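Local coordinates for protein phenylacetate-coenzyme A ligase (Bacteroides vulgatus, PDB 3LAX) that is a coenzyme A ligase of the AMP-binding enzyme family, represented here by its small C-terminal domain, at residues 58-61 and 62-66. Residues are numbered along the deposited sequence; the frame is centred on the assembly and turned at random.
Sequences DDYG and RLQAL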
ATOM      1  N   ASP A  58      -2.118  17.731   9.004  1.00 21.21           N
ATOM      2  CA  ASP A  58      -3.529  17.974   9.295  1.00 20.04           C
ATOM      3  C   ASP A  58      -4.100  17.016  10.338  1.00 19.40           C
ATOM      4  O   ASP A  58      -3.468  16.019  10.704  1.00 21.26           O
ATOM      5  CB  ASP A  58      -4.366  17.936   8.010  1.00 26.08           C
ATOM      6  CG  ASP A  58      -4.164  19.166   7.143  1.00 36.32           C
ATOM      7  OD1 ASP A  58      -3.536  20.148   7.611  1.00 39.46           O
ATOM      8  OD2 ASP A  58      -4.646  19.156   5.992  1.00 39.26           O
ATOM      9  N   ASP A  59      -5.302  17.328  10.814  1.00 19.24           N
ATOM     10  CA  ASP A  59      -5.899  16.579  11.909  1.00 18.97           C
ATOM     11  C   ASP A  59      -6.303  15.157  11.537  1.00 17.63           C
ATOM     12  O   ASP A  59      -6.318  14.781  10.353  1.00 19.55           O
ATOM     13  CB  ASP A  59      -7.086  17.350  12.505  1.00 18.57           C
ATOM     14  CG  ASP A  59      -8.248  17.510  11.531  1.00 21.89           C
ATOM     15  OD1 ASP A  59      -8.834  16.483  11.125  1.00 20.87           O
ATOM     16  OD2 ASP A  59      -8.584  18.664  11.179  1.00 27.01           O
ATOM     17  N   TYR A  60      -6.625  14.363  12.554  1.00 17.27           N
ATOM     18  CA  TYR A  60      -6.934  12.950  12.352  1.00 18.14           C
ATOM     19  C   TYR A  60      -8.179  12.748  11.494  1.00 17.29           C
ATOM     20  O   TYR A  60      -8.285  11.748  10.778  1.00 19.53           O
ATOM     21  CB  TYR A  60      -7.082  12.243  13.699  1.00 17.90           C
ATOM     22  CG  TYR A  60      -7.204  10.744  13.595  1.00 19.93           C
ATOM     23  CD1 TYR A  60      -6.224   9.988  12.956  1.00 20.71           C
ATOM     24  CD2 TYR A  60      -8.287  10.081  14.149  1.00 22.42           C
ATOM     25  CE1 TYR A  60      -6.328   8.603  12.870  1.00 25.00           C
ATOM     26  CE2 TYR A  60      -8.407   8.697  14.062  1.00 23.85           C
ATOM     27  CZ  TYR A  60      -7.423   7.963  13.425  1.00 25.74           C
ATOM     28  OH  TYR A  60      -7.539   6.591  13.342  1.00 28.43           O
ATOM     29  N   GLY A  61      -9.113  13.691  11.523  1.00 18.47           N
ATOM     30  CA  GLY A  61     -10.271  13.605  10.647  1.00 18.47           C
ATOM     31  C   GLY A  61      -9.840  13.591   9.190  1.00 17.24           C
ATOM     32  O   GLY A  61     -10.318  12.786   8.378  1.00 17.91           O
ATOM     33  N   ARG A  62      -8.925  14.486   8.850  1.00 19.92           N
ATOM     34  CA  ARG A  62      -8.371  14.547   7.506  1.00 19.33           C
ATOM     35  C   ARG A  62      -7.536  13.302   7.189  1.00 17.79           C
ATOM     36  O   ARG A  62      -7.600  12.766   6.074  1.00 18.47           O
ATOM     37  CB  ARG A  62      -7.528  15.811   7.347  1.00 22.87           C
ATOM     38  CG  ARG A  62      -8.345  17.089   7.439  1.00 28.79           C
ATOM     39  CD  ARG A  62      -9.358  17.179   6.302  1.00 36.14           C
ATOM     40  NE  ARG A  62     -10.659  17.666   6.753  1.00 41.73           N
ATOM     41  CZ  ARG A  62     -11.746  16.907   6.866  1.00 45.25           C
ATOM     42  NH1 ARG A  62     -11.697  15.619   6.555  1.00 45.40           N
ATOM     43  NH2 ARG A  62     -12.890  17.437   7.284  1.00 47.04           N
ATOM     44  N   LEU A  63      -6.762  12.818   8.154  1.00 17.54           N
ATOM     45  CA  LEU A  63      -5.954  11.621   7.931  0.50 17.47           C
ATOM     46  C   LEU A  63      -6.871  10.439   7.616  1.00 17.01           C
ATOM     47  O   LEU A  63      -6.596   9.644   6.685  1.00 17.80           O
ATOM     48  CB  LEU A  63      -5.094  11.316   9.160  0.50 18.58           C
ATOM     49  CG  LEU A  63      -3.969  10.303   8.947  0.50 19.42           C
ATOM     50  CD1 LEU A  63      -2.863  10.960   8.156  0.50 21.33           C
ATOM     51  CD2 LEU A  63      -3.436   9.819  10.286  0.50 21.45           C
ATOM     52  N   GLN A  64      -7.969  10.321   8.358  1.00 16.84           N
ATOM     53  CA  GLN A  64      -8.944   9.257   8.121  1.00 18.56           C
ATOM     54  C   GLN A  64      -9.563   9.368   6.736  1.00 18.09           C
ATOM     55  O   GLN A  64      -9.714   8.367   6.042  1.00 19.11           O
ATOM     56  CB  GLN A  64     -10.080   9.312   9.143  1.00 21.86           C
ATOM     57  CG  GLN A  64      -9.776   8.760  10.512  1.00 24.20           C
ATOM     58  CD  GLN A  64     -10.991   8.845  11.421  1.00 28.16           C
ATOM     59  OE1 GLN A  64     -11.243   7.952  12.226  1.00 32.78           O
ATOM     60  NE2 GLN A  64     -11.763   9.912  11.275  1.00 29.37           N
ATOM     61  N   ALA A  65      -9.947  10.578   6.339  1.00 18.40           N
ATOM     62  CA  ALA A  65     -10.560  10.785   5.021  1.00 19.28           C
ATOM     63  C   ALA A  65      -9.584  10.404   3.917  1.00 17.76           C
ATOM     64  O   ALA A  65      -9.961   9.768   2.925  1.00 19.14           O
ATOM     65  CB  ALA A  65     -10.994  12.235   4.862  1.00 21.79           C
ATOM     66  N   LEU A  66      -8.327  10.789   4.093  1.00 17.09           N
ATOM     67  CA  LEU A  66      -7.270  10.457   3.143  1.00 16.34           C
ATOM     68  C   LEU A  66      -7.117   8.940   3.042  1.00 15.45           C
ATOM     69  O   LEU A  66      -7.044   8.389   1.941  1.00 16.67           O
ATOM     70  CB  LEU A  66      -5.954  11.111   3.585  1.00 16.25           C
ATOM     71  CG  LEU A  66      -4.681  10.777   2.811  1.00 17.53           C
ATOM     72  CD1 LEU A  66      -4.817  11.120   1.320  1.00 19.26           C
ATOM     73  CD2 LEU A  66      -3.477  11.476   3.439  1.00 18.77           C
TER
HETATM   74  O   HOH W   1     -12.854  11.938   8.711  1.00 40.90           O
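D59 and R62 meet in an N-cap at the surface, where helix 60-78 begins. This helix is the crossover of a beta-alpha-beta unit between the parallel strands 43-52 and 83-87. D59 OD1 accepts from R62 N at 3.0 Å. The N-H comes from above the carboxylate plane, 37° out of it. D59 CG sits between its own backbone N and carbonyl carbon (chi1 65°), which turns the carboxylate back over the first turn. The first main-chain bonds of the helix follow: L63 N to D59 O, Q64 N to Y60 O and A65 N to G61 O. G61 O has a second donor, a water at 2.7 Å, which also accepts weakly from Q64 NE2. Q64 lies across one face of the Y60 ring. Its CG stands 3.9 Å from the ring centroid in a CH-pi contact, 17° off the normal. In one of its two conformers, L63 places CD2 at the ring edge, 3.9 Å from Y60 CD1, and also touches F56 and, on strand 83-87, L86; these contacts are less certain for that reason. Before the cap, D58 CB lies 3.9 Å from R62 CB. No salt bridge joins D59 to R62, with D59 OD1 4.9 Å from R62 NE. The D59 carboxylate thus serves the main chain at the cap, and its negative charge would probably suit the positive end of the helix dipole.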